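Local coordinates for protein DNA polymerase III, beta subunit (Thermotoga maritima, PDB 1VPK) that probably confers processivity on DNA polymerases and other proteins by tethering them to DNA as a ring-shaped head-to-tail homodimer, the bacterial sliding clamp, at residues Arg275-Arg280 / Val313-Glu318; Leu61-Lys66 / Val241-Arg246; Phe139-Ser144 / Glu193-Glu198; Phe162-Asn167 / Val248-Pro253. One frame throughout, in Å; residues are numbered along the deposited sequence.

Contact 1: Arg275-Arg280 / Val313-Glu318; sequences RESLKR and VVDEVE
D315 on strand 313-318 points its carboxylate at helix 275-280, where S277 and R280 grip it. Both of its strong bonds across the contact end on a single oxygen. S277 OG donates to D315 OD2 over 2.6 Å, a short bond that uses the anti lone pair of the carboxylate oxygen. R280 NH2 reaches the same D315 OD2 at 2.9 Å from the syn side, with an N-H...O angle of 159°, and this bond is the core of a salt bridge. The acceptor lies close to the guanidinium plane, yet that plane stands 71° from the carboxylate, so the two groups do not form a flat, two-pronged pair. R280 NE adds only weak bonds, one to D315 OD2 at 3.3 Å and a longer one to D315 OD1.

D315 OD1 finds its stronger partners across the dimer interface, in hydrogen bonds with S114 OG and T115 OG1 of the second subunit. S277 can meet the strand because its OG is turned anti to its own backbone N (chi1 -174°). Beside these polar groups, V317 CG1 lies 3.6 Å from S277 OG, while V313 faces V281 and I284 of the same helix.

The helix runs nearly antiparallel to the strand, their axes 8.9 Å apart. Since V313, V314 and D315 also pair in an antiparallel ladder with the second subunit, the sheet continues into that chain. With an arginine and a hydroxyl on one oxygen and hydroxyls of the neighbour on the other, the buried D315 is probably held as a carboxylate anion that ties the helix to the subunit interface.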
loop_
_atom_site.group_PDB
_atom_site.type_symbol
_atom_site.label_atom_id
_atom_site.label_comp_id
_atom_site.label_asym_id
_atom_site.label_seq_id
_atom_site.Cartn_x
_atom_site.Cartn_y
_atom_site.Cartn_z
ATOM N N ARG A 275 -6.827 6.724 20.134
ATOM C CA ARG A 275 -6.443 6.028 18.881
ATOM C C ARG A 275 -5.677 4.744 19.180
ATOM O O ARG A 275 -5.953 3.690 18.609
ATOM C CB ARG A 275 -5.617 6.967 17.992
ATOM C CG ARG A 275 -5.143 6.417 16.634
ATOM C CD ARG A 275 -3.737 6.998 16.189
ATOM N NE ARG A 275 -3.674 8.463 16.380
ATOM C CZ ARG A 275 -2.580 9.189 16.652
ATOM N NH1 ARG A 275 -1.378 8.622 16.746
ATOM N NH2 ARG A 275 -2.706 10.511 16.832
ATOM N N GLU A 276 -4.738 4.808 20.113
ATOM C CA GLU A 276 -3.960 3.639 20.460
ATOM C C GLU A 276 -4.807 2.570 21.156
ATOM O O GLU A 276 -4.637 1.372 20.960
ATOM C CB GLU A 276 -2.738 4.056 21.296
ATOM C CG GLU A 276 -1.674 4.738 20.477
ATOM C CD GLU A 276 -0.524 5.348 21.311
ATOM O OE1 GLU A 276 -0.546 5.354 22.572
ATOM O OE2 GLU A 276 0.406 5.877 20.667
ATOM N N SER A 277 -5.728 3.003 21.988
ATOM C CA SER A 277 -6.646 2.095 22.688
ATOM C C SER A 277 -7.562 1.441 21.691
ATOM O O SER A 277 -7.789 0.227 21.761
ATOM C CB SER A 277 -7.468 2.874 23.729
ATOM O OG SER A 277 -8.272 2.005 24.508
ATOM N N LEU A 278 -8.110 2.241 20.759
ATOM C CA LEU A 278 -8.955 1.667 19.685
ATOM C C LEU A 278 -8.204 0.620 18.868
ATOM O O LEU A 278 -8.713 -0.481 18.610
ATOM C CB LEU A 278 -9.526 2.782 18.790
ATOM C CG LEU A 278 -10.640 3.521 19.536
ATOM C CD1 LEU A 278 -10.947 4.862 18.918
ATOM C CD2 LEU A 278 -11.927 2.691 19.657
ATOM N N LYS A 279 -6.958 0.913 18.513
ATOM C CA LYS A 279 -6.143 -0.082 17.815
ATOM C C LYS A 279 -5.989 -1.419 18.591
ATOM O O LYS A 279 -6.065 -2.511 18.007
ATOM C CB LYS A 279 -4.764 0.468 17.503
ATOM C CG LYS A 279 -4.690 1.442 16.335
ATOM C CD LYS A 279 -3.219 1.438 15.808
ATOM N N ARG A 280 -5.782 -1.328 19.902
ATOM C CA ARG A 280 -5.656 -2.526 20.748
ATOM C C ARG A 280 -6.949 -3.355 20.732
ATOM O O ARG A 280 -6.896 -4.568 20.545
ATOM C CB ARG A 280 -5.194 -2.166 22.194
ATOM C CG ARG A 280 -3.808 -1.560 22.170
ATOM C CD ARG A 280 -3.145 -1.281 23.502
ATOM N NE ARG A 280 -3.772 -0.223 24.280
ATOM C CZ ARG A 280 -3.301 1.032 24.420
ATOM N NH1 ARG A 280 -2.193 1.442 23.832
ATOM N NH2 ARG A 280 -3.939 1.882 25.175
ATOM N N VAL A 313 -10.759 -8.478 24.952
ATOM C CA VAL A 313 -9.798 -7.458 25.331
ATOM C C VAL A 313 -10.521 -6.407 26.157
ATOM O O VAL A 313 -11.662 -6.056 25.872
ATOM C CB VAL A 313 -9.100 -6.786 24.116
ATOM C CG1 VAL A 313 -10.109 -6.113 23.196
ATOM C CG2 VAL A 313 -8.020 -5.803 24.580
ATOM N N VAL A 314 -9.839 -5.929 27.185
ATOM C CA VAL A 314 -10.273 -4.792 27.968
ATOM C C VAL A 314 -9.081 -3.873 28.053
ATOM O O VAL A 314 -7.964 -4.311 28.358
ATOM C CB VAL A 314 -10.700 -5.203 29.386
ATOM C CG1 VAL A 314 -11.083 -3.946 30.203
ATOM C CG2 VAL A 314 -11.813 -6.227 29.308
ATOM N N ASP A 315 -9.295 -2.630 27.687
ATOM C CA ASP A 315 -8.274 -1.597 27.792
ATOM C C ASP A 315 -8.800 -0.408 28.606
ATOM O O ASP A 315 -9.838 0.133 28.309
ATOM C CB ASP A 315 -7.851 -1.084 26.417
ATOM C CG ASP A 315 -6.562 -0.289 26.487
ATOM O OD1 ASP A 315 -5.610 -0.735 27.160
ATOM O OD2 ASP A 315 -6.488 0.798 25.922
ATOM N N GLU A 316 -8.039 0.026 29.588
ATOM C CA GLU A 316 -8.489 1.087 30.484
ATOM C C GLU A 316 -7.683 2.343 30.259
ATOM O O GLU A 316 -6.472 2.290 30.359
ATOM C CB GLU A 316 -8.309 0.617 31.908
ATOM C CG GLU A 316 -8.759 1.635 32.949
ATOM C CD GLU A 316 -8.898 1.002 34.317
ATOM O OE1 GLU A 316 -9.837 0.215 34.506
ATOM O OE2 GLU A 316 -8.052 1.305 35.186
ATOM N N VAL A 317 -8.337 3.463 29.940
ATOM C CA VAL A 317 -7.618 4.711 29.676
ATOM C C VAL A 317 -8.060 5.832 30.588
ATOM O O VAL A 317 -9.241 5.907 30.953
ATOM C CB VAL A 317 -7.694 5.154 28.205
ATOM C CG1 VAL A 317 -7.250 4.005 27.308
ATOM C CG2 VAL A 317 -9.041 5.625 27.800
ATOM N N GLU A 318 -7.112 6.688 30.946
ATOM C CA GLU A 318 -7.367 7.842 31.820
ATOM C C GLU A 318 -8.085 8.939 31.082
ATOM O O GLU A 318 -7.722 9.291 29.973
ATOM C CB GLU A 318 -6.065 8.403 32.378
ATOM C CG GLU A 318 -5.388 7.494 33.332
ATOM C CD GLU A 318 -4.034 8.011 33.765
ATOM O OE1 GLU A 318 -3.666 9.156 33.396
ATOM O OE2 GLU A 318 -3.334 7.247 34.470
#

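Contact 2: Leu61-Lys66 / Val241-Arg246; sequences LETGVK and VETVMR
T63 and M245 stand side by side on one face of the paired strands 63-66 and 241-246, pointing the same way, with T63 CG2 3.7 Å from M245 CG. The methyl reaches along M245 because it is anti to the backbone N of T63; the hydroxyl, on the other branch, bonds to S209 OG of helix 207-218. V65 and T243 repeat this parallel setting on the same face, where V65 CG2 lies 3.8 Å from T243 OG1; V65, T243 and M245 all pack on helix 207-218. V65 also angles across to V241, their CG1 methyls meeting at 3.7 Å.

The other face carries K66, E242 and V244. G64 has no side chain there, and V244 CG1 sits 3.8 Å from G64 O. The ends of K66 and E242 diverge: K66 makes a cation-pi contact with Y55, whereas E242 OE1 bonds to S237 OG.

Between the two faces, G64 with V244 and K66 with E242 are antiparallel hydrogen-bonded pairs, and R246 N adds a bond to E62 O at 2.8 Å. Five nearly straight backbone hydrogen bonds thus join the N-terminal and central domains into one continuous sheet, a seam that no charged side-chain pair spans.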
loop_
_atom_site.group_PDB
_atom_site.type_symbol
_atom_site.label_atom_id
_atom_site.label_comp_id
_atom_site.label_asym_id
_atom_site.label_seq_id
_atom_site.Cartn_x
_atom_site.Cartn_y
_atom_site.Cartn_z
ATOM N N LEU A 61 -20.720 13.683 -17.620
ATOM C CA LEU A 61 -22.084 14.203 -17.756
ATOM C C LEU A 61 -22.715 14.760 -16.470
ATOM O O LEU A 61 -23.766 15.425 -16.521
ATOM C CB LEU A 61 -23.044 13.184 -18.413
ATOM C CG LEU A 61 -22.634 12.559 -19.773
ATOM C CD1 LEU A 61 -23.786 11.820 -20.326
ATOM C CD2 LEU A 61 -22.193 13.621 -20.750
ATOM N N GLU A 62 -22.099 14.513 -15.319
ATOM C CA GLU A 62 -22.533 15.172 -14.072
ATOM C C GLU A 62 -21.506 16.236 -13.664
ATOM O O GLU A 62 -21.908 17.321 -13.257
ATOM C CB GLU A 62 -22.730 14.145 -12.946
ATOM C CG GLU A 62 -22.787 14.784 -11.535
ATOM C CD GLU A 62 -22.980 13.751 -10.430
ATOM O OE1 GLU A 62 -21.997 12.996 -10.153
ATOM O OE2 GLU A 62 -24.115 13.730 -9.867
ATOM N N THR A 63 -20.205 15.918 -13.772
ATOM C CA THR A 63 -19.112 16.883 -13.576
ATOM C C THR A 63 -18.397 17.111 -14.939
ATOM O O THR A 63 -18.163 16.150 -15.680
ATOM C CB THR A 63 -18.073 16.351 -12.522
ATOM O OG1 THR A 63 -18.710 15.943 -11.308
ATOM C CG2 THR A 63 -16.954 17.416 -12.221
ATOM N N GLY A 64 -18.078 18.349 -15.272
ATOM C CA GLY A 64 -17.307 18.706 -16.459
ATOM C C GLY A 64 -16.199 19.662 -16.094
ATOM O O GLY A 64 -16.377 20.570 -15.227
ATOM N N VAL A 65 -15.032 19.465 -16.697
ATOM C CA VAL A 65 -13.878 20.306 -16.435
ATOM C C VAL A 65 -13.341 20.763 -17.759
ATOM O O VAL A 65 -13.156 19.932 -18.654
ATOM C CB VAL A 65 -12.755 19.539 -15.778
ATOM C CG1 VAL A 65 -11.505 20.474 -15.594
ATOM C CG2 VAL A 65 -13.180 18.993 -14.460
ATOM N N LYS A 66 -13.109 22.066 -17.889
ATOM C CA LYS A 66 -12.485 22.654 -19.073
ATOM C C LYS A 66 -11.250 23.405 -18.554
ATOM O O LYS A 66 -11.374 24.420 -17.852
ATOM C CB LYS A 66 -13.456 23.611 -19.764
ATOM C CG LYS A 66 -12.956 24.154 -21.106
ATOM C CD LYS A 66 -13.936 25.132 -21.758
ATOM C CE LYS A 66 -13.492 25.445 -23.162
ATOM N NZ LYS A 66 -14.428 26.352 -23.928
ATOM N N VAL A 241 -9.032 26.993 -15.049
ATOM C CA VAL A 241 -9.815 25.773 -14.916
ATOM C C VAL A 241 -11.249 26.078 -14.511
ATOM O O VAL A 241 -11.515 26.645 -13.445
ATOM C CB VAL A 241 -9.156 24.739 -13.928
ATOM C CG1 VAL A 241 -9.889 23.387 -13.979
ATOM C CG2 VAL A 241 -7.721 24.507 -14.303
ATOM N N GLU A 242 -12.186 25.703 -15.388
ATOM C CA GLU A 242 -13.618 25.758 -15.071
ATOM C C GLU A 242 -14.130 24.370 -14.793
ATOM O O GLU A 242 -14.053 23.467 -15.649
ATOM C CB GLU A 242 -14.411 26.344 -16.218
ATOM C CG GLU A 242 -14.139 27.820 -16.439
ATOM C CD GLU A 242 -14.832 28.731 -15.408
ATOM O OE1 GLU A 242 -15.938 28.382 -14.894
ATOM O OE2 GLU A 242 -14.262 29.814 -15.139
ATOM N N THR A 243 -14.669 24.197 -13.587
ATOM C CA THR A 243 -15.319 22.964 -13.209
ATOM C C THR A 243 -16.789 23.262 -12.958
ATOM O O THR A 243 -17.092 24.173 -12.216
ATOM C CB THR A 243 -14.654 22.365 -11.951
ATOM O OG1 THR A 243 -13.276 22.071 -12.244
ATOM C CG2 THR A 243 -15.334 21.096 -11.511
ATOM N N VAL A 244 -17.681 22.465 -13.554
ATOM C CA VAL A 244 -19.111 22.651 -13.415
ATOM C C VAL A 244 -19.717 21.329 -13.039
ATOM O O VAL A 244 -19.363 20.275 -13.586
ATOM C CB VAL A 244 -19.798 23.264 -14.673
ATOM C CG1 VAL A 244 -19.749 22.285 -15.880
ATOM C CG2 VAL A 244 -21.230 23.628 -14.367
ATOM N N MET A 245 -20.591 21.365 -12.052
ATOM C CA MET A 245 -21.176 20.141 -11.511
ATOM C C MET A 245 -22.664 20.292 -11.413
ATOM O O MET A 245 -23.135 21.290 -10.864
ATOM C CB MET A 245 -20.620 19.893 -10.125
ATOM C CG MET A 245 -19.190 19.562 -10.113
ATOM S SD MET A 245 -18.289 20.043 -8.636
ATOM C CE MET A 245 -18.420 21.854 -8.687
ATOM N N ARG A 246 -23.424 19.316 -11.909
ATOM C CA ARG A 246 -24.881 19.323 -11.686
ATOM C C ARG A 246 -25.171 18.919 -10.276
ATOM O O ARG A 246 -24.647 17.940 -9.772
ATOM C CB ARG A 246 -25.648 18.399 -12.630
ATOM C CG ARG A 246 -25.531 18.827 -14.132
ATOM C CD ARG A 246 -26.088 17.756 -15.093
ATOM N NE ARG A 246 -27.468 17.347 -14.767
ATOM C CZ ARG A 246 -28.569 17.981 -15.181
ATOM N NH1 ARG A 246 -28.483 19.082 -15.929
ATOM N NH2 ARG A 246 -29.770 17.518 -14.846
#

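Contact 3: Phe139-Ser144 / Glu193-Glu198; sequences FEVDTS and EQIENE
F139 lays its ring obliquely against the end of I195, with F139 CD2 3.8 Å from I195 CD1. With chi1 at 60° the ring swings between the backbone N and carbonyl carbon of F139, where CD2 can meet that methyl. At the CB and CD1 flank of the same side chain, F139 meets the amide of N197: N197 OD1 comes within 3.3 Å of F139 CB, and the amide plane is turned 78° from the ring. The other end of that amide is anchored, since N197 ND2 bonds to the carbonyl oxygens of E199 and H174. L173 of strand 168-174 packs against F139, I195 and N197 alike.

The two branches of I195 go to different residues of the strand: CD1 takes the ring of F139, and I195 CG2 touches V141 CG2 at 3.9 Å.

No direct hydrogen bond links the backbones. Two waters bridge them instead: one donates to E140 O over 2.9 Å and accepts from E196 N, and the other accepts from E140 N and donates to E196 O at 2.7 Å. In this way strand 137-142 is joined through water to the chain that follows strand 187-194.

Strands 137-142 and 187-194 belong to different sheets. A water-bridged contact between the outermost strand of one sheet and the chain leaving an inner strand of the other, with helix 143-153 following directly, fits the two-sheet, two-helix build of a sliding-clamp domain, here the central one.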
loop_
_atom_site.group_PDB
_atom_site.type_symbol
_atom_site.label_atom_id
_atom_site.label_comp_id
_atom_site.label_asym_id
_atom_site.label_seq_id
_atom_site.Cartn_x
_atom_site.Cartn_y
_atom_site.Cartn_z
ATOM N N PHE A 139 -19.537 33.499 -4.596
ATOM C CA PHE A 139 -18.593 33.927 -3.564
ATOM C C PHE A 139 -17.179 33.472 -3.872
ATOM O O PHE A 139 -16.964 32.527 -4.616
ATOM C CB PHE A 139 -19.039 33.454 -2.171
ATOM C CG PHE A 139 -19.147 31.966 -2.052
ATOM C CD1 PHE A 139 -20.318 31.316 -2.407
ATOM C CD2 PHE A 139 -18.063 31.205 -1.583
ATOM C CE1 PHE A 139 -20.414 29.928 -2.324
ATOM C CE2 PHE A 139 -18.150 29.803 -1.503
ATOM C CZ PHE A 139 -19.327 29.174 -1.871
ATOM N N GLU A 140 -16.212 34.190 -3.339
ATOM C CA GLU A 140 -14.828 33.749 -3.376
ATOM C C GLU A 140 -14.486 33.072 -2.049
ATOM O O GLU A 140 -14.996 33.478 -1.011
ATOM C CB GLU A 140 -13.889 34.941 -3.612
ATOM C CG GLU A 140 -13.742 35.300 -5.097
ATOM C CD GLU A 140 -12.485 36.107 -5.404
ATOM O OE1 GLU A 140 -12.078 36.984 -4.593
ATOM O OE2 GLU A 140 -11.908 35.879 -6.487
ATOM N N VAL A 141 -13.643 32.033 -2.082
ATOM C CA VAL A 141 -13.106 31.491 -0.825
ATOM C C VAL A 141 -11.612 31.172 -0.924
ATOM O O VAL A 141 -11.102 30.810 -1.990
ATOM C CB VAL A 141 -13.971 30.271 -0.295
ATOM C CG1 VAL A 141 -14.055 29.210 -1.279
ATOM C CG2 VAL A 141 -13.440 29.742 1.054
ATOM N N ASP A 142 -10.912 31.347 0.196
ATOM C CA ASP A 142 -9.487 31.010 0.298
ATOM C C ASP A 142 -9.346 29.505 -0.073
ATOM O O ASP A 142 -10.087 28.658 0.376
ATOM C CB ASP A 142 -8.965 31.406 1.711
ATOM C CG ASP A 142 -7.516 30.968 1.982
ATOM O OD1 ASP A 142 -7.247 29.737 1.994
ATOM O OD2 ASP A 142 -6.652 31.865 2.200
ATOM N N THR A 143 -8.434 29.211 -0.992
ATOM C CA THR A 143 -8.287 27.887 -1.544
ATOM C C THR A 143 -7.952 26.857 -0.476
ATOM O O THR A 143 -8.606 25.826 -0.395
ATOM C CB THR A 143 -7.194 27.930 -2.608
ATOM O OG1 THR A 143 -7.489 29.014 -3.498
ATOM C CG2 THR A 143 -7.139 26.676 -3.376
ATOM N N SER A 144 -6.951 27.175 0.346
ATOM C CA SER A 144 -6.479 26.320 1.439
ATOM C C SER A 144 -7.576 26.074 2.484
ATOM O O SER A 144 -7.705 24.979 3.003
ATOM C CB SER A 144 -5.282 26.977 2.143
ATOM O OG SER A 144 -4.401 27.585 1.194
ATOM N N GLU A 193 -17.018 27.597 8.510
ATOM C CA GLU A 193 -16.025 28.669 8.607
ATOM C C GLU A 193 -16.613 29.972 8.116
ATOM O O GLU A 193 -17.403 30.018 7.145
ATOM C CB GLU A 193 -14.803 28.364 7.720
ATOM C CG GLU A 193 -13.966 27.159 8.154
ATOM C CD GLU A 193 -13.035 27.475 9.278
ATOM O OE1 GLU A 193 -12.977 28.648 9.682
ATOM O OE2 GLU A 193 -12.350 26.544 9.754
ATOM N N GLN A 194 -16.139 31.030 8.735
ATOM C CA GLN A 194 -16.431 32.360 8.294
ATOM C C GLN A 194 -15.738 32.608 6.972
ATOM O O GLN A 194 -14.560 32.267 6.781
ATOM C CB GLN A 194 -15.974 33.369 9.343
ATOM C CG GLN A 194 -16.420 34.762 8.988
ATOM C CD GLN A 194 -16.236 35.768 10.064
ATOM O OE1 GLN A 194 -16.286 35.462 11.271
ATOM N NE2 GLN A 194 -16.062 37.017 9.641
ATOM N N ILE A 195 -16.496 33.156 6.030
ATOM C CA ILE A 195 -15.976 33.529 4.719
ATOM C C ILE A 195 -16.638 34.862 4.370
ATOM O O ILE A 195 -17.384 35.406 5.195
ATOM C CB ILE A 195 -16.286 32.492 3.657
ATOM C CG1 ILE A 195 -17.802 32.330 3.437
ATOM C CG2 ILE A 195 -15.619 31.128 4.003
ATOM C CD1 ILE A 195 -18.099 31.573 2.176
ATOM N N GLU A 196 -16.343 35.397 3.181
ATOM C CA GLU A 196 -17.096 36.518 2.629
ATOM C C GLU A 196 -18.157 35.946 1.655
ATOM O O GLU A 196 -17.820 35.321 0.612
ATOM C CB GLU A 196 -16.167 37.563 1.969
ATOM C CG GLU A 196 -15.022 38.096 2.886
ATOM C CD GLU A 196 -14.439 39.485 2.452
ATOM O OE1 GLU A 196 -13.392 39.511 1.746
ATOM O OE2 GLU A 196 -15.016 40.552 2.815
ATOM N N ASN A 197 -19.430 36.118 2.035
ATOM C CA ASN A 197 -20.578 35.694 1.223
ATOM C C ASN A 197 -21.840 36.499 1.520
ATOM O O ASN A 197 -22.192 36.711 2.691
ATOM C CB ASN A 197 -20.871 34.211 1.413
ATOM C CG ASN A 197 -22.026 33.722 0.536
ATOM O OD1 ASN A 197 -21.963 33.742 -0.717
ATOM N ND2 ASN A 197 -23.087 33.270 1.192
ATOM N N GLU A 198 -22.514 36.944 0.448
ATOM C CA GLU A 198 -23.686 37.794 0.575
ATOM C C GLU A 198 -24.974 36.992 0.815
ATOM O O GLU A 198 -25.720 37.313 1.706
ATOM C CB GLU A 198 -23.831 38.714 -0.649
ATOM C CG GLU A 198 -24.630 39.979 -0.385
HETATM O O HOH W 1 -14.060 34.464 1.553
HETATM O O HOH W 2 -16.602 36.415 -1.521
#

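Contact 4: Phe162-Asn167 / Val248-Pro253; sequences FMRNLN and VDAEFP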
loop_
_atom_site.group_PDB
_atom_site.type_symbol
_atom_site.label_atom_id
_atom_site.label_comp_id
_atom_site.label_asym_id
_atom_site.label_seq_id
_atom_site.Cartn_x
_atom_site.Cartn_y
_atom_site.Cartn_z
ATOM N N PHE A 162 -26.186 4.331 -4.797
ATOM C CA PHE A 162 -27.629 4.246 -4.656
ATOM C C PHE A 162 -28.222 5.142 -3.576
ATOM O O PHE A 162 -29.390 5.524 -3.658
ATOM C CB PHE A 162 -28.109 2.840 -4.363
ATOM C CG PHE A 162 -29.613 2.754 -4.247
ATOM C CD1 PHE A 162 -30.402 2.596 -5.388
ATOM C CD2 PHE A 162 -30.243 2.908 -3.001
ATOM C CE1 PHE A 162 -31.805 2.529 -5.295
ATOM C CE2 PHE A 162 -31.634 2.860 -2.886
ATOM C CZ PHE A 162 -32.425 2.656 -4.033
ATOM N N MET A 163 -27.439 5.461 -2.548
ATOM C CA MET A 163 -27.918 6.338 -1.513
ATOM C C MET A 163 -27.654 7.747 -1.993
ATOM O O MET A 163 -26.712 8.414 -1.515
ATOM C CB MET A 163 -27.203 6.060 -0.186
ATOM C CG MET A 163 -27.466 4.665 0.400
ATOM S SD MET A 163 -26.411 4.268 1.849
ATOM C CE MET A 163 -26.945 5.516 2.992
ATOM N N ARG A 164 -28.496 8.200 -2.926
ATOM C CA ARG A 164 -28.275 9.446 -3.671
ATOM C C ARG A 164 -28.170 10.656 -2.734
ATOM O O ARG A 164 -27.353 11.546 -2.971
ATOM C CB ARG A 164 -29.361 9.676 -4.751
ATOM C CG ARG A 164 -29.384 8.614 -5.845
ATOM C CD ARG A 164 -30.679 8.629 -6.708
ATOM N NE ARG A 164 -31.853 8.727 -5.844
ATOM C CZ ARG A 164 -32.652 9.794 -5.694
ATOM N NH1 ARG A 164 -32.489 10.916 -6.398
ATOM N NH2 ARG A 164 -33.644 9.716 -4.813
ATOM N N ASN A 165 -28.953 10.646 -1.655
ATOM C CA ASN A 165 -29.061 11.792 -0.766
ATOM C C ASN A 165 -27.928 11.902 0.249
ATOM O O ASN A 165 -27.808 12.939 0.900
ATOM C CB ASN A 165 -30.418 11.818 -0.054
ATOM C CG ASN A 165 -30.582 10.723 0.982
ATOM O OD1 ASN A 165 -29.991 9.657 0.899
ATOM N ND2 ASN A 165 -31.437 10.977 1.945
ATOM N N LEU A 166 -27.141 10.827 0.397
ATOM C CA LEU A 166 -25.962 10.777 1.269
ATOM C C LEU A 166 -24.597 10.605 0.546
ATOM O O LEU A 166 -23.525 10.762 1.174
ATOM C CB LEU A 166 -26.148 9.634 2.263
ATOM C CG LEU A 166 -27.292 9.835 3.283
ATOM C CD1 LEU A 166 -27.398 8.612 4.172
ATOM C CD2 LEU A 166 -27.125 11.117 4.130
ATOM N N ASN A 167 -24.651 10.285 -0.744
ATOM C CA ASN A 167 -23.485 10.064 -1.579
ATOM C C ASN A 167 -22.952 11.419 -2.087
ATOM O O ASN A 167 -23.028 11.748 -3.288
ATOM C CB ASN A 167 -23.870 9.152 -2.759
ATOM C CG ASN A 167 -22.672 8.791 -3.653
ATOM O OD1 ASN A 167 -22.717 8.995 -4.845
ATOM N ND2 ASN A 167 -21.582 8.275 -3.040
ATOM N N VAL A 248 -27.114 17.531 -6.921
ATOM C CA VAL A 248 -27.877 16.294 -6.792
ATOM C C VAL A 248 -29.399 16.562 -6.634
ATOM O O VAL A 248 -29.815 17.373 -5.820
ATOM C CB VAL A 248 -27.360 15.408 -5.680
ATOM C CG1 VAL A 248 -28.164 14.123 -5.615
ATOM C CG2 VAL A 248 -25.872 15.100 -5.911
ATOM N N ASP A 249 -30.209 15.863 -7.406
ATOM C CA ASP A 249 -31.655 15.988 -7.296
ATOM C C ASP A 249 -32.210 15.123 -6.159
ATOM O O ASP A 249 -32.954 14.168 -6.383
ATOM C CB ASP A 249 -32.288 15.595 -8.600
ATOM C CG ASP A 249 -33.758 15.826 -8.607
ATOM O OD1 ASP A 249 -34.283 16.428 -7.646
ATOM O OD2 ASP A 249 -34.388 15.398 -9.572
ATOM N N ALA A 250 -31.820 15.449 -4.943
ATOM C CA ALA A 250 -32.246 14.692 -3.806
ATOM C C ALA A 250 -32.197 15.632 -2.645
ATOM O O ALA A 250 -31.394 16.574 -2.624
ATOM C CB ALA A 250 -31.321 13.506 -3.583
ATOM N N GLU A 251 -33.005 15.343 -1.640
ATOM C CA GLU A 251 -33.057 16.150 -0.431
ATOM C C GLU A 251 -32.121 15.596 0.635
ATOM O O GLU A 251 -32.241 14.449 1.070
ATOM C CB GLU A 251 -34.494 16.189 0.056
ATOM C CG GLU A 251 -34.738 17.152 1.173
ATOM C CD GLU A 251 -36.208 17.198 1.569
ATOM O OE1 GLU A 251 -37.079 17.093 0.666
ATOM O OE2 GLU A 251 -36.473 17.334 2.782
ATOM N N PHE A 252 -31.146 16.398 1.038
ATOM C CA PHE A 252 -30.207 15.951 2.063
ATOM C C PHE A 252 -31.020 15.864 3.377
ATOM O O PHE A 252 -31.850 16.724 3.607
ATOM C CB PHE A 252 -29.033 16.932 2.166
ATOM C CG PHE A 252 -27.924 16.453 3.031
ATOM C CD1 PHE A 252 -27.131 15.391 2.629
ATOM C CD2 PHE A 252 -27.683 17.038 4.265
ATOM C CE1 PHE A 252 -26.115 14.919 3.444
ATOM C CE2 PHE A 252 -26.680 16.584 5.088
ATOM C CZ PHE A 252 -25.875 15.527 4.679
ATOM N N PRO A 253 -30.827 14.805 4.198
ATOM C CA PRO A 253 -31.577 14.650 5.466
ATOM C C PRO A 253 -31.470 15.839 6.392
ATOM O O PRO A 253 -30.489 16.587 6.345
ATOM C CB PRO A 253 -30.883 13.493 6.161
ATOM C CG PRO A 253 -30.157 12.791 5.149
ATOM C CD PRO A 253 -29.889 13.698 3.988
#
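N165 and A250 bring together two irregular loops of the central sliding-clamp domain, one leading into strand 168-174 and the other running from strand 241-246 toward the C-terminal domain. Each loop is kinked by an inverse gamma turn, centred on M163 in the first and D249 in the second.

Most of the contact is apolar or van der Waals packing. N165 CB and A250 CB face each other at 4.0 Å, and N165 CB also lies 3.4 Å from E251 O. The amide of N165 is swung between its backbone N and carbonyl carbon (chi1 70°), which carries ND2 over to P253, 3.7 Å from P253 CD. L166 reaches the same proline with one methyl: L166 CD2 approaches P253 CG at 3.6 Å, crossing it at a slant, and the same methyl lies 4.0 Å from F252 CE1. P253 CD in turn covers part of one face of the F252 ring, whose other contacts include a stack with F170 and packing on L204. V248 closes the opposite end, its CG1 lying against the carbonyl oxygen of R164.

The polar side is sparse. R164 sends NH1 to the carbonyl of D249, a hydrogen bond of 3.3 Å with an N-H...O angle of 136°. The donor stands 45° above the carbonyl plane, and so misses the lone pairs; the carboxylate of D249 is too distant to pair with this guanidinium.

The carbonyl oxygen of N165 is buried without a hydrogen-bonding partner in the model, and the edge of the F252 ring meets it, N165 O lying 3.1 Å from F252 CD1.

How the contacts relate
Contacts 2, 3 and 4 gather around the central domain, their centres 19 to 25 Å apart, whereas contact 1 lies in the C-terminal domain, 36 to 45 Å from each of them. Contacts 2 and 3 reach the same eight-stranded sheet: strand 63-68 and strand 241-246 meet at its interior, and strand 137-142 forms one edge. Along the chain, contact 3 falls wholly between the two halves of contact 2, while contact 4 alternates with both, its second loop following closely on strand 241-246. Contact 1 comes last. Contact 2 thus joins neighbouring domains, contacts 3 and 4 tie together the middle one, and contact 1 sits where the second subunit continues the ring.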